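Local coordinates for uncharacterized protein (Parabacteroides merdae ATCC 43184, PDB 5BMT) that is of unknown function but is probably a lipoprotein that joins an OB-type domain to an immunoglobulin-like domain, at residues A84-S89 with D179-E184; D99-L104 with K209-F214; V129-K134 with K170-S175; N135-S140 with L161-R166. One frame throughout, in Å; residues are numbered along the deposited sequence.

Contact 1 (A84-S89 with D179-E184); sequences AKYDLS and DPIAVE
Lys-85 and Ala-182 pair in parallel, as do Tyr-86 and Val-183, and three backbone bonds join the strands: Ala-182 N to Ala-84 O (2.9 Å), Tyr-86 N to Ala-182 O (2.8 Å) and Glu-184 N to Tyr-86 O (2.9 Å). Alternate residues of 84-89 thus bond to 179-184. Just before the bridges, a water takes the N-H of Ala-84 and donates to Pro-180 O.

Tyr-86 has the largest share of the contact. Its ring crosses Ile-181 at about a right angle. Tyr-86 CE2 lies 4.0 Å from Ile-181 CG2, and Tyr-86 CD2 is equally far from Ile-181 CD1. Both branches of the isoleucine thus meet the CD2 and CE2 atoms of the ring. Ile-181 CG1 sits between its backbone N and carbonyl carbon (chi1 62°), which, with the extended chi2 (173°), carries CD1 to the ring. A serine in place of Tyr-86 would probably leave both Ile-181 branches without their aromatic partner. Further along, Leu-88 CB packs on Val-183 CG1 at 3.7 Å.

The Glu-184 chain bends away at chi2 (56°). Its carboxylate forms a salt bridge with Arg-119 and caps Gly-186 N at the start of helix 186-198. Lys-85 reaches out to a salt bridge with Asp-49. In the sheet, strand 173-184 lies between strands 85-89 and 118-126. Strand 85-89 also pairs with strand 134-140, where Tyr-86 touches Thr-136.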
loop_
_atom_site.group_PDB
_atom_site.type_symbol
_atom_site.label_atom_id
_atom_site.label_comp_id
_atom_site.label_asym_id
_atom_site.label_seq_id
_atom_site.Cartn_x
_atom_site.Cartn_y
_atom_site.Cartn_z
ATOM N N ALA A 84 -4.252 8.220 3.408
ATOM C CA ALA A 84 -3.559 9.350 2.823
ATOM C C ALA A 84 -2.793 8.874 1.575
ATOM O O ALA A 84 -2.216 7.771 1.597
ATOM C CB ALA A 84 -2.597 9.934 3.850
ATOM N N LYS A 85 -2.813 9.687 0.514
ATOM C CA LYS A 85 -2.252 9.367 -0.799
ATOM C C LYS A 85 -0.957 10.093 -1.092
ATOM O O LYS A 85 -0.860 11.313 -0.897
ATOM C CB LYS A 85 -3.252 9.824 -1.896
ATOM C CG LYS A 85 -4.646 9.322 -1.703
ATOM C CD LYS A 85 -5.591 9.969 -2.717
ATOM C CE LYS A 85 -6.894 9.213 -2.715
ATOM N NZ LYS A 85 -7.701 9.570 -1.519
ATOM N N TYR A 86 0.024 9.339 -1.589
ATOM C CA TYR A 86 1.320 9.908 -1.962
ATOM C C TYR A 86 1.716 9.480 -3.348
ATOM O O TYR A 86 1.308 8.417 -3.831
ATOM C CB TYR A 86 2.413 9.469 -0.950
ATOM C CG TYR A 86 2.120 10.050 0.404
ATOM C CD1 TYR A 86 2.541 11.337 0.737
ATOM C CD2 TYR A 86 1.355 9.343 1.339
ATOM C CE1 TYR A 86 2.188 11.918 1.954
ATOM C CE2 TYR A 86 1.003 9.911 2.559
ATOM C CZ TYR A 86 1.425 11.193 2.865
ATOM O OH TYR A 86 1.068 11.760 4.067
ATOM N N ASP A 87 2.532 10.296 -3.999
ATOM C CA ASP A 87 3.107 9.918 -5.272
ATOM C C ASP A 87 4.293 9.007 -5.028
ATOM O O ASP A 87 4.795 8.925 -3.889
ATOM C CB ASP A 87 3.625 11.211 -5.952
ATOM C CG ASP A 87 2.510 12.185 -6.264
ATOM O OD1 ASP A 87 1.389 11.726 -6.600
ATOM O OD2 ASP A 87 2.764 13.412 -6.203
ATOM N N LEU A 88 4.733 8.314 -6.079
ATOM C CA LEU A 88 5.966 7.552 -5.993
ATOM C C LEU A 88 6.979 8.401 -6.746
ATOM O O LEU A 88 6.826 8.626 -7.943
ATOM C CB LEU A 88 5.849 6.113 -6.518
ATOM C CG LEU A 88 7.183 5.370 -6.693
ATOM C CD1 LEU A 88 7.988 5.279 -5.419
ATOM C CD2 LEU A 88 6.963 4.013 -7.204
ATOM N N SER A 89 7.956 8.924 -6.001
ATOM C CA SER A 89 8.962 9.849 -6.506
ATOM C C SER A 89 10.150 9.110 -7.129
ATOM O O SER A 89 10.657 8.151 -6.540
ATOM C CB SER A 89 9.430 10.732 -5.355
ATOM O OG SER A 89 8.330 11.376 -4.732
ATOM N N ASP A 179 0.808 3.384 10.553
ATOM C CA ASP A 179 0.156 4.459 9.788
ATOM C C ASP A 179 0.016 4.059 8.315
ATOM O O ASP A 179 0.752 4.560 7.454
ATOM C CB ASP A 179 0.967 5.759 9.911
ATOM C CG ASP A 179 0.289 7.027 9.393
ATOM O OD1 ASP A 179 -0.952 7.005 9.180
ATOM O OD2 ASP A 179 0.984 8.063 9.250
ATOM N N PRO A 180 -0.966 3.201 7.999
ATOM C CA PRO A 180 -1.128 2.757 6.611
ATOM C C PRO A 180 -1.370 3.926 5.657
ATOM O O PRO A 180 -2.183 4.816 5.943
ATOM C CB PRO A 180 -2.338 1.818 6.668
ATOM C CG PRO A 180 -2.467 1.428 8.120
ATOM C CD PRO A 180 -1.912 2.545 8.927
ATOM N N ILE A 181 -0.649 3.920 4.538
ATOM C CA ILE A 181 -0.770 4.952 3.494
ATOM C C ILE A 181 -0.849 4.290 2.117
ATOM O O ILE A 181 -0.518 3.112 1.974
ATOM C CB ILE A 181 0.406 5.979 3.538
ATOM C CG1 ILE A 181 1.736 5.248 3.278
ATOM C CG2 ILE A 181 0.414 6.746 4.864
ATOM C CD1 ILE A 181 2.990 6.177 3.120
ATOM N N ALA A 182 -1.289 5.072 1.111
ATOM C CA ALA A 182 -1.407 4.583 -0.249
ATOM C C ALA A 182 -0.463 5.362 -1.140
ATOM O O ALA A 182 -0.471 6.590 -1.089
ATOM C CB ALA A 182 -2.839 4.767 -0.719
ATOM N N VAL A 183 0.302 4.680 -1.960
ATOM C CA VAL A 183 1.261 5.306 -2.880
ATOM C C VAL A 183 0.852 4.952 -4.304
ATOM O O VAL A 183 0.501 3.795 -4.583
ATOM C CB VAL A 183 2.688 4.812 -2.554
ATOM C CG1 VAL A 183 3.703 5.368 -3.558
ATOM C CG2 VAL A 183 3.093 5.202 -1.110
ATOM N N GLU A 184 0.908 5.924 -5.224
ATOM C CA GLU A 184 0.611 5.632 -6.617
ATOM C C GLU A 184 1.476 4.470 -7.137
ATOM O O GLU A 184 2.699 4.519 -7.007
ATOM C CB GLU A 184 0.892 6.906 -7.448
ATOM C CG GLU A 184 0.650 6.729 -8.933
ATOM C CD GLU A 184 -0.752 6.247 -9.276
ATOM O OE1 GLU A 184 -1.724 6.875 -8.792
ATOM O OE2 GLU A 184 -0.877 5.220 -9.987
HETATM O O HOH W 1 -3.379 7.252 5.900
#

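Contact 2 (D99-L104 with K209-F214); sequences DNELLL and KYPLTF
Phe-214 receives Leu-103 on one face and the carbonyl of Glu-101 at its edge. Leu-103 CD2 stands over the ring centre in a CH-pi contact, 3.6 Å from the centroid of the Phe-214 ring and 4° off the normal. Glu-101 O lies in the ring plane, 3.5 Å from Phe-214 CZ. The Tyr-210 ring is met obliquely by Leu-104, whose CB is 3.6 Å from Tyr-210 CD1.

Between these two aromatics the strand has a classic beta bulge: Leu-212 and Thr-213 both face Thr-223 on strand 221-233. Strand 203-214 runs between strands 153-167 and 221-233, in what is probably the immunoglobulin-like part of the chain. The segments run at a steep angle, and one hydrogen bond joins them directly, from Leu-104 N to Pro-211 O (2.9 Å, 167° at the hydrogen).

Leu-103 has CG anti to its carbonyl carbon (chi1 -63°). This turns the branched end away from its own carbonyl and over Phe-214. Leu-103 CD2 also touches Pro-211 CB at 4.0 Å. Leu-104 is buried and packs on Pro-124 and Phe-126 of strand 118-126.

The Glu-101 chain is extended and crosses Pro-211 at about a right angle, with OE2 against Pro-211 CG. Its carboxylate is held by Leu-98 N at OE1 and by Arg-162 NE at OE2. A water donates to Leu-104 O (2.8 Å) and to Leu-212 O (2.7 Å), bridging the two carbonyls.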
loop_
_atom_site.group_PDB
_atom_site.type_symbol
_atom_site.label_atom_id
_atom_site.label_comp_id
_atom_site.label_asym_id
_atom_site.label_seq_id
_atom_site.Cartn_x
_atom_site.Cartn_y
_atom_site.Cartn_z
ATOM N N ASP A 99 14.163 17.723 7.213
ATOM C CA ASP A 99 13.673 18.496 8.350
ATOM C C ASP A 99 12.549 17.704 9.025
ATOM O O ASP A 99 11.705 17.132 8.325
ATOM C CB ASP A 99 13.155 19.867 7.902
ATOM C CG ASP A 99 14.196 20.806 7.307
ATOM O OD1 ASP A 99 15.400 20.664 7.649
ATOM O OD2 ASP A 99 13.804 21.711 6.538
ATOM N N ASN A 100 12.605 17.589 10.371
ATOM C CA ASN A 100 11.592 16.900 11.182
ATOM C C ASN A 100 11.486 15.406 10.811
ATOM O O ASN A 100 10.434 14.805 10.999
ATOM C CB ASN A 100 10.209 17.593 11.046
ATOM C CG ASN A 100 10.248 19.042 11.464
ATOM O OD1 ASN A 100 9.908 19.949 10.699
ATOM N ND2 ASN A 100 10.746 19.290 12.650
ATOM N N GLU A 101 12.573 14.819 10.294
ATOM C CA GLU A 101 12.543 13.414 9.912
ATOM C C GLU A 101 12.309 12.502 11.115
ATOM O O GLU A 101 12.810 12.764 12.213
ATOM C CB GLU A 101 13.834 13.004 9.195
ATOM C CG GLU A 101 13.735 11.597 8.616
ATOM C CD GLU A 101 14.586 11.247 7.421
ATOM O OE1 GLU A 101 15.528 12.004 7.095
ATOM O OE2 GLU A 101 14.306 10.198 6.806
ATOM N N LEU A 102 11.570 11.400 10.877
ATOM C CA LEU A 102 11.309 10.381 11.888
ATOM C C LEU A 102 11.960 9.069 11.525
ATOM O O LEU A 102 11.964 8.683 10.350
ATOM C CB LEU A 102 9.793 10.134 11.974
ATOM C CG LEU A 102 8.967 11.332 12.382
ATOM C CD1 LEU A 102 7.498 11.046 12.154
ATOM C CD2 LEU A 102 9.193 11.698 13.861
ATOM N N LEU A 103 12.419 8.331 12.527
ATOM C CA LEU A 103 12.894 6.975 12.312
ATOM C C LEU A 103 11.688 6.057 12.243
ATOM O O LEU A 103 10.667 6.302 12.920
ATOM C CB LEU A 103 13.794 6.521 13.459
ATOM C CG LEU A 103 15.058 7.309 13.610
ATOM C CD1 LEU A 103 15.824 6.847 14.876
ATOM C CD2 LEU A 103 15.943 7.199 12.355
ATOM N N LEU A 104 11.816 4.983 11.484
ATOM C CA LEU A 104 10.751 3.980 11.368
ATOM C C LEU A 104 11.224 2.651 11.946
ATOM O O LEU A 104 12.428 2.434 12.123
ATOM C CB LEU A 104 10.365 3.806 9.892
ATOM C CG LEU A 104 9.381 4.824 9.288
ATOM C CD1 LEU A 104 10.020 6.161 9.055
ATOM C CD2 LEU A 104 8.949 4.340 7.910
ATOM N N LYS A 209 13.050 0.101 1.936
ATOM C CA LYS A 209 14.015 0.435 2.959
ATOM C C LYS A 209 13.550 1.692 3.706
ATOM O O LYS A 209 12.798 2.523 3.176
ATOM C CB LYS A 209 15.404 0.571 2.369
ATOM C CG LYS A 209 15.746 1.822 1.646
ATOM C CD LYS A 209 17.300 1.832 1.493
ATOM C CE LYS A 209 17.862 3.224 1.366
ATOM N NZ LYS A 209 18.757 3.363 0.184
ATOM N N TYR A 210 13.950 1.810 4.959
ATOM C CA TYR A 210 13.526 2.931 5.771
ATOM C C TYR A 210 14.603 3.266 6.802
ATOM O O TYR A 210 15.383 2.389 7.168
ATOM C CB TYR A 210 12.188 2.590 6.499
ATOM C CG TYR A 210 12.249 1.322 7.334
ATOM C CD1 TYR A 210 12.694 1.352 8.652
ATOM C CD2 TYR A 210 11.866 0.095 6.802
ATOM C CE1 TYR A 210 12.752 0.192 9.421
ATOM C CE2 TYR A 210 11.921 -1.077 7.557
ATOM C CZ TYR A 210 12.361 -1.021 8.872
ATOM O OH TYR A 210 12.418 -2.159 9.648
ATOM N N PRO A 211 14.636 4.496 7.317
ATOM C CA PRO A 211 15.676 4.842 8.314
ATOM C C PRO A 211 15.425 4.136 9.647
ATOM O O PRO A 211 14.341 4.228 10.222
ATOM C CB PRO A 211 15.536 6.366 8.469
ATOM C CG PRO A 211 14.814 6.824 7.256
ATOM C CD PRO A 211 13.857 5.680 6.914
ATOM N N LEU A 212 16.480 3.504 10.175
ATOM C CA LEU A 212 16.408 2.762 11.431
ATOM C C LEU A 212 17.092 3.537 12.559
ATOM O O LEU A 212 16.610 3.521 13.698
ATOM C CB LEU A 212 17.098 1.416 11.215
ATOM C CG LEU A 212 16.907 0.348 12.244
ATOM C CD1 LEU A 212 15.376 -0.071 12.359
ATOM C CD2 LEU A 212 17.713 -0.896 11.834
ATOM N N THR A 213 18.245 4.161 12.274
ATOM C CA THR A 213 18.922 4.971 13.294
ATOM C C THR A 213 19.494 6.224 12.670
ATOM O O THR A 213 19.806 6.228 11.475
ATOM C CB THR A 213 20.076 4.219 14.015
ATOM O OG1 THR A 213 21.141 3.947 13.097
ATOM C CG2 THR A 213 19.622 2.951 14.747
ATOM N N PHE A 214 19.664 7.265 13.472
ATOM C CA PHE A 214 20.372 8.473 13.047
ATOM C C PHE A 214 21.831 8.398 13.500
ATOM O O PHE A 214 22.184 7.590 14.384
ATOM C CB PHE A 214 19.760 9.733 13.691
ATOM C CG PHE A 214 18.389 10.151 13.232
ATOM C CD1 PHE A 214 18.163 10.513 11.907
ATOM C CD2 PHE A 214 17.350 10.286 14.140
ATOM C CE1 PHE A 214 16.897 10.934 11.487
ATOM C CE2 PHE A 214 16.109 10.771 13.737
ATOM C CZ PHE A 214 15.878 11.058 12.409
HETATM O O HOH W 2 14.124 2.714 14.280
#

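Contact 3 (V129-K134 with K170-S175); sequences VLTDQK and KAPTIS. With EDO (1,2-ethanediol), chain G.
Pro-172 O is gripped twice by one residue, Thr-131. The hydroxyl OG1 of Thr-131 donates to Pro-172 O at 2.7 Å, and Thr-131 N adds a weak bond to the same oxygen at 3.2 Å. The hydroxyl approaches 18° out of the carbonyl plane. With OG1 beside the backbone N (chi1 -63°), both donors of Thr-131 can reach this one acceptor. The N-H is shared: Thr-131 N also makes a weak bond to Lys-170 O. Lys-170 N returns a sounder bond to Thr-131 O, at 2.8 Å.

These bonds mark a beta bulge in an antiparallel pairing. Val-129 faces Ile-174 in a hydrogen-bonded pair and Leu-130 faces Thr-173. The register then slips by two, so Thr-131 pairs with Lys-170. The extra residues, Ala-171 and Pro-172, turn a corner, and the peptide bond before Pro-172 is cis. On the other strand, a type II turn runs from Leu-130 to Gln-133. The extended Gln-133 side chain runs back along the turn, and its OE1 takes the N-H of Leu-130 at 3.0 Å. That donor lies well above the amide carbonyl plane.

Leu-130 CB rests 3.4 Å from Lys-170 O, while Leu-130 CD2 touches Thr-173 OG1. The charges of Asp-132 OD2 and Lys-170 NZ may attract weakly, but at 4.0 Å they are beyond a salt bridge. Thr-173 N donates to O1 of a 1,2-ethanediol, probably from the crystallisation liquor, at 2.9 Å.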
loop_
_atom_site.group_PDB
_atom_site.type_symbol
_atom_site.label_atom_id
_atom_site.label_comp_id
_atom_site.label_asym_id
_atom_site.label_seq_id
_atom_site.Cartn_x
_atom_site.Cartn_y
_atom_site.Cartn_z
ATOM N N VAL A 129 4.827 7.094 18.935
ATOM C CA VAL A 129 4.219 8.325 18.429
ATOM C C VAL A 129 3.402 8.927 19.546
ATOM O O VAL A 129 3.081 8.237 20.526
ATOM C CB VAL A 129 3.339 8.148 17.158
ATOM C CG1 VAL A 129 4.109 7.529 15.988
ATOM C CG2 VAL A 129 2.072 7.341 17.464
ATOM N N LEU A 130 2.985 10.176 19.373
ATOM C CA LEU A 130 2.052 10.766 20.315
ATOM C C LEU A 130 0.655 10.615 19.762
ATOM O O LEU A 130 0.478 10.416 18.556
ATOM C CB LEU A 130 2.358 12.250 20.611
ATOM C CG LEU A 130 3.642 12.555 21.383
ATOM C CD1 LEU A 130 3.717 14.060 21.741
ATOM C CD2 LEU A 130 3.727 11.735 22.692
ATOM N N THR A 131 -0.362 10.711 20.642
ATOM C CA THR A 131 -1.756 10.686 20.209
ATOM C C THR A 131 -1.989 11.921 19.318
ATOM O O THR A 131 -1.502 12.995 19.646
ATOM C CB THR A 131 -2.663 10.656 21.466
ATOM O OG1 THR A 131 -2.398 9.438 22.163
ATOM C CG2 THR A 131 -4.157 10.740 21.124
ATOM N N ASP A 132 -2.647 11.742 18.160
ATOM C CA ASP A 132 -2.964 12.800 17.188
ATOM C C ASP A 132 -1.716 13.359 16.472
ATOM O O ASP A 132 -1.799 14.386 15.783
ATOM C CB ASP A 132 -3.794 13.939 17.807
ATOM C CG ASP A 132 -5.148 13.466 18.328
ATOM O OD1 ASP A 132 -5.692 12.479 17.772
ATOM O OD2 ASP A 132 -5.671 14.096 19.272
ATOM N N GLN A 133 -0.574 12.646 16.569
ATOM C CA GLN A 133 0.598 13.012 15.769
ATOM C C GLN A 133 0.228 12.812 14.303
ATOM O O GLN A 133 -0.500 11.870 13.970
ATOM C CB GLN A 133 1.802 12.121 16.155
ATOM C CG GLN A 133 3.091 12.416 15.356
ATOM C CD GLN A 133 4.241 11.566 15.851
ATOM O OE1 GLN A 133 4.470 11.417 17.061
ATOM N NE2 GLN A 133 5.049 11.079 14.921
ATOM N N LYS A 134 0.721 13.686 13.423
ATOM C CA LYS A 134 0.478 13.524 12.000
ATOM C C LYS A 134 1.812 13.568 11.282
ATOM O O LYS A 134 2.649 14.419 11.581
ATOM C CB LYS A 134 -0.463 14.614 11.451
ATOM C CG LYS A 134 -1.870 14.597 12.070
ATOM C CD LYS A 134 -2.796 13.596 11.373
ATOM C CE LYS A 134 -4.135 13.467 12.058
ATOM N NZ LYS A 134 -4.084 12.472 13.155
ATOM N N LYS A 170 -0.180 14.865 21.182
ATOM C CA LYS A 170 -0.184 15.017 22.646
ATOM C C LYS A 170 -0.132 13.670 23.368
ATOM O O LYS A 170 -0.274 12.625 22.738
ATOM C CB LYS A 170 -1.469 15.776 23.057
ATOM C CG LYS A 170 -2.759 15.085 22.611
ATOM C CD LYS A 170 -4.015 15.875 22.948
ATOM C CE LYS A 170 -5.251 15.127 22.510
ATOM N NZ LYS A 170 -6.492 15.900 22.776
ATOM N N ALA A 171 -0.013 13.705 24.710
ATOM C CA ALA A 171 -0.016 12.496 25.533
ATOM C C ALA A 171 -1.384 11.785 25.438
ATOM O O ALA A 171 -2.387 12.446 25.161
ATOM C CB ALA A 171 0.312 12.857 26.983
ATOM N N PRO A 172 -1.457 10.439 25.545
ATOM C CA PRO A 172 -0.371 9.496 25.846
ATOM C C PRO A 172 0.417 9.046 24.610
ATOM O O PRO A 172 -0.010 9.225 23.466
ATOM C CB PRO A 172 -1.128 8.313 26.462
ATOM C CG PRO A 172 -2.420 8.288 25.700
ATOM C CD PRO A 172 -2.757 9.741 25.441
ATOM N N THR A 173 1.571 8.438 24.876
ATOM C CA THR A 173 2.432 7.831 23.865
ATOM C C THR A 173 1.837 6.487 23.435
ATOM O O THR A 173 1.329 5.726 24.284
ATOM C CB THR A 173 3.846 7.659 24.451
ATOM O OG1 THR A 173 4.340 8.948 24.843
ATOM C CG2 THR A 173 4.824 6.994 23.486
ATOM N N ILE A 174 1.907 6.214 22.117
ATOM C CA ILE A 174 1.472 4.955 21.518
ATOM C C ILE A 174 2.725 4.236 21.043
ATOM O O ILE A 174 3.540 4.827 20.320
ATOM C CB ILE A 174 0.443 5.150 20.360
ATOM C CG1 ILE A 174 -0.808 5.932 20.819
ATOM C CG2 ILE A 174 0.051 3.806 19.715
ATOM C CD1 ILE A 174 -1.594 6.643 19.669
ATOM N N SER A 175 2.896 2.970 21.454
ATOM C CA SER A 175 4.036 2.160 21.023
ATOM C C SER A 175 3.708 1.325 19.809
ATOM O O SER A 175 2.567 0.883 19.668
ATOM C CB SER A 175 4.467 1.222 22.145
ATOM O OG SER A 175 4.985 1.955 23.239
HETATM C C1 EDO G . 3.136 8.527 28.395
HETATM O O1 EDO G . 2.173 7.837 27.608
HETATM C C2 EDO G . 2.574 9.890 28.883
HETATM O O2 EDO G . 1.305 9.714 29.491
#

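Contact 4 (N135-S140 with L161-R166); sequences NTYIMS and LRAQKR
Thr-136 with Gln-164 and Ile-138 with Arg-162 are the hydrogen-bonded pairs of an antiparallel beta pairing, each closed by two backbone bonds. Between and beside them lie the non-hydrogen-bonded pairs, with Tyr-137 facing Ala-163.

Side-chain polar bonds cluster on Thr-136. In one of two conformers of Arg-166, NH1 donates to Thr-136 OG1 at 3.1 Å, almost in the guanidinium plane, so this bond may be only part-time. A water joins Thr-136 OG1 to Gln-164 OE1. A valine in place of Thr-136 would probably cost the water its threonine partner and deprive that conformer of Arg-166 of its acceptor. On the other face, Asn-135 ND2 donates in its amide plane to Tyr-137 OH at 3.1 Å. Gln-133 NE2 bonds Asn-135 OD1, and Tyr-137 OH also bonds Asp-179 OD2.

Apolar contacts share that face. Tyr-137 CE1 meets Ala-163 CB at 3.6 Å, and Tyr-137 CB meets Leu-161 CD1 at 4.0 Å. With CG anti to the backbone N (chi1 -178°) and chi2 65°, Leu-161 brings CD1 to the tyrosine.

This face packs on Pro-124 and Phe-126 of strand 118-126 and Ile-181 of strand 173-184. Strand 134-140 runs between strands 85-89 and 153-167.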
loop_
_atom_site.group_PDB
_atom_site.type_symbol
_atom_site.label_atom_id
_atom_site.label_comp_id
_atom_site.label_asym_id
_atom_site.label_seq_id
_atom_site.Cartn_x
_atom_site.Cartn_y
_atom_site.Cartn_z
ATOM N N ASN A 135 1.988 12.655 10.328
ATOM C CA ASN A 135 3.200 12.577 9.531
ATOM C C ASN A 135 2.877 12.727 8.072
ATOM O O ASN A 135 1.745 12.425 7.654
ATOM C CB ASN A 135 3.875 11.211 9.712
ATOM C CG ASN A 135 4.110 10.768 11.123
ATOM O OD1 ASN A 135 4.300 11.578 12.027
ATOM N ND2 ASN A 135 4.301 9.475 11.300
ATOM N N THR A 136 3.880 13.105 7.279
ATOM C CA THR A 136 3.799 13.035 5.825
ATOM C C THR A 136 4.987 12.199 5.374
ATOM O O THR A 136 5.948 11.988 6.142
ATOM C CB THR A 136 3.675 14.363 5.099
ATOM O OG1 THR A 136 4.758 15.191 5.477
ATOM C CG2 THR A 136 2.278 14.992 5.315
ATOM N N TYR A 137 4.902 11.701 4.158
ATOM C CA TYR A 137 5.854 10.725 3.674
ATOM C C TYR A 137 6.380 11.020 2.310
ATOM O O TYR A 137 5.794 11.767 1.534
ATOM C CB TYR A 137 5.149 9.336 3.609
ATOM C CG TYR A 137 4.684 8.858 4.971
ATOM C CD1 TYR A 137 5.532 8.127 5.800
ATOM C CD2 TYR A 137 3.407 9.178 5.456
ATOM C CE1 TYR A 137 5.142 7.750 7.083
ATOM C CE2 TYR A 137 3.010 8.812 6.743
ATOM C CZ TYR A 137 3.880 8.088 7.548
ATOM O OH TYR A 137 3.512 7.728 8.830
ATOM N N ILE A 138 7.514 10.389 2.012
ATOM C CA ILE A 138 8.089 10.408 0.700
ATOM C C ILE A 138 8.507 8.980 0.381
ATOM O O ILE A 138 9.286 8.368 1.131
ATOM C CB ILE A 138 9.266 11.437 0.524
ATOM C CG1 ILE A 138 9.991 11.262 -0.822
ATOM C CG2 ILE A 138 10.290 11.362 1.652
ATOM C CD1 ILE A 138 9.375 11.903 -1.842
HETATM N N MSE A 139 7.969 8.446 -0.706
HETATM C CA MSE A 139 8.340 7.139 -1.228
HETATM C C MSE A 139 9.129 7.412 -2.487
HETATM O O MSE A 139 8.611 8.057 -3.401
HETATM C CB MSE A 139 7.098 6.269 -1.492
HETATM C CG MSE A 139 7.450 4.889 -2.013
HETATM SE SE MSE A 139 8.143 3.683 -0.666
HETATM C CE MSE A 139 6.676 2.441 -0.488
ATOM N N SER A 140 10.385 6.985 -2.519
ATOM C CA SER A 140 11.200 7.286 -3.669
ATOM C C SER A 140 11.932 6.066 -4.164
ATOM O O SER A 140 12.057 5.072 -3.447
ATOM C CB SER A 140 12.192 8.399 -3.314
ATOM O OG SER A 140 13.038 8.040 -2.227
ATOM N N LEU A 161 11.216 4.513 1.912
ATOM C CA LEU A 161 10.142 5.256 2.571
ATOM C C LEU A 161 10.737 6.077 3.692
ATOM O O LEU A 161 11.453 5.531 4.558
ATOM C CB LEU A 161 9.049 4.348 3.131
ATOM C CG LEU A 161 7.866 5.088 3.793
ATOM C CD1 LEU A 161 7.072 5.914 2.784
ATOM C CD2 LEU A 161 6.938 4.105 4.470
ATOM N N ARG A 162 10.491 7.401 3.644
ATOM C CA ARG A 162 10.907 8.303 4.696
ATOM C C ARG A 162 9.719 9.125 5.172
ATOM O O ARG A 162 8.726 9.277 4.444
ATOM C CB ARG A 162 12.088 9.167 4.244
ATOM C CG ARG A 162 13.289 8.218 4.059
ATOM C CD ARG A 162 14.482 8.796 3.369
ATOM N NE ARG A 162 15.180 9.740 4.230
ATOM C CZ ARG A 162 16.321 10.335 3.901
ATOM N NH1 ARG A 162 16.923 10.042 2.755
ATOM N NH2 ARG A 162 16.894 11.186 4.735
ATOM N N ALA A 163 9.795 9.586 6.409
ATOM C CA ALA A 163 8.694 10.306 7.049
ATOM C C ALA A 163 9.151 11.598 7.681
ATOM O O ALA A 163 10.255 11.643 8.242
ATOM C CB ALA A 163 8.084 9.441 8.138
ATOM N N GLN A 164 8.258 12.586 7.674
ATOM C CA GLN A 164 8.473 13.852 8.382
ATOM C C GLN A 164 7.314 14.081 9.324
ATOM O O GLN A 164 6.167 13.831 8.945
ATOM C CB GLN A 164 8.585 15.053 7.429
ATOM C CG GLN A 164 9.832 15.029 6.544
ATOM C CD GLN A 164 9.747 16.126 5.504
ATOM O OE1 GLN A 164 8.947 16.065 4.568
ATOM N NE2 GLN A 164 10.561 17.164 5.652
ATOM N N LYS A 165 7.593 14.572 10.539
ATOM C CA LYS A 165 6.511 14.908 11.462
ATOM C C LYS A 165 5.885 16.230 11.005
ATOM O O LYS A 165 6.627 17.192 10.756
ATOM C CB LYS A 165 7.029 15.011 12.912
ATOM C CG LYS A 165 5.907 14.954 13.961
ATOM C CD LYS A 165 6.392 15.305 15.381
ATOM C CE LYS A 165 7.441 14.377 15.929
ATOM N NZ LYS A 165 7.816 14.760 17.324
ATOM N N ARG A 166 4.541 16.266 10.879
ATOM C CA ARG A 166 3.864 17.511 10.481
ATOM C C ARG A 166 3.080 18.128 11.643
ATOM O O ARG A 166 2.969 19.360 11.698
ATOM C CB ARG A 166 2.948 17.294 9.274
ATOM C CG ARG A 166 3.681 16.789 8.022
ATOM C CD ARG A 166 4.611 17.803 7.330
ATOM N NE ARG A 166 3.886 18.945 6.763
ATOM C CZ ARG A 166 3.333 18.972 5.554
ATOM N NH1 ARG A 166 3.437 17.926 4.745
ATOM N NH2 ARG A 166 2.724 20.069 5.121
HETATM O O HOH W 3 6.805 14.685 3.761
#

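In the fold
All four contacts lie in the large mixed sheet. Contact 4 lies between contacts 1 and 2 in the sheet's connections: its centre is about 9 Å from each of theirs, and it touches both. Strand 134-140 links it to strand 85-89 of contact 1. Strand 153-167 links it to both strands of contact 2. Contact 3, its centre about 17 Å from those of contacts 2 and 4, shares strand 173-184 with contact 1. Along the chain, 135-140 and 161-166 fall between the segments of contact 3, and contact 3 falls between those of contacts 1 and 2, whose own segments alternate. Strands distant in sequence are thus interleaved into one curled sheet, consistent with an immunoglobulin-like domain.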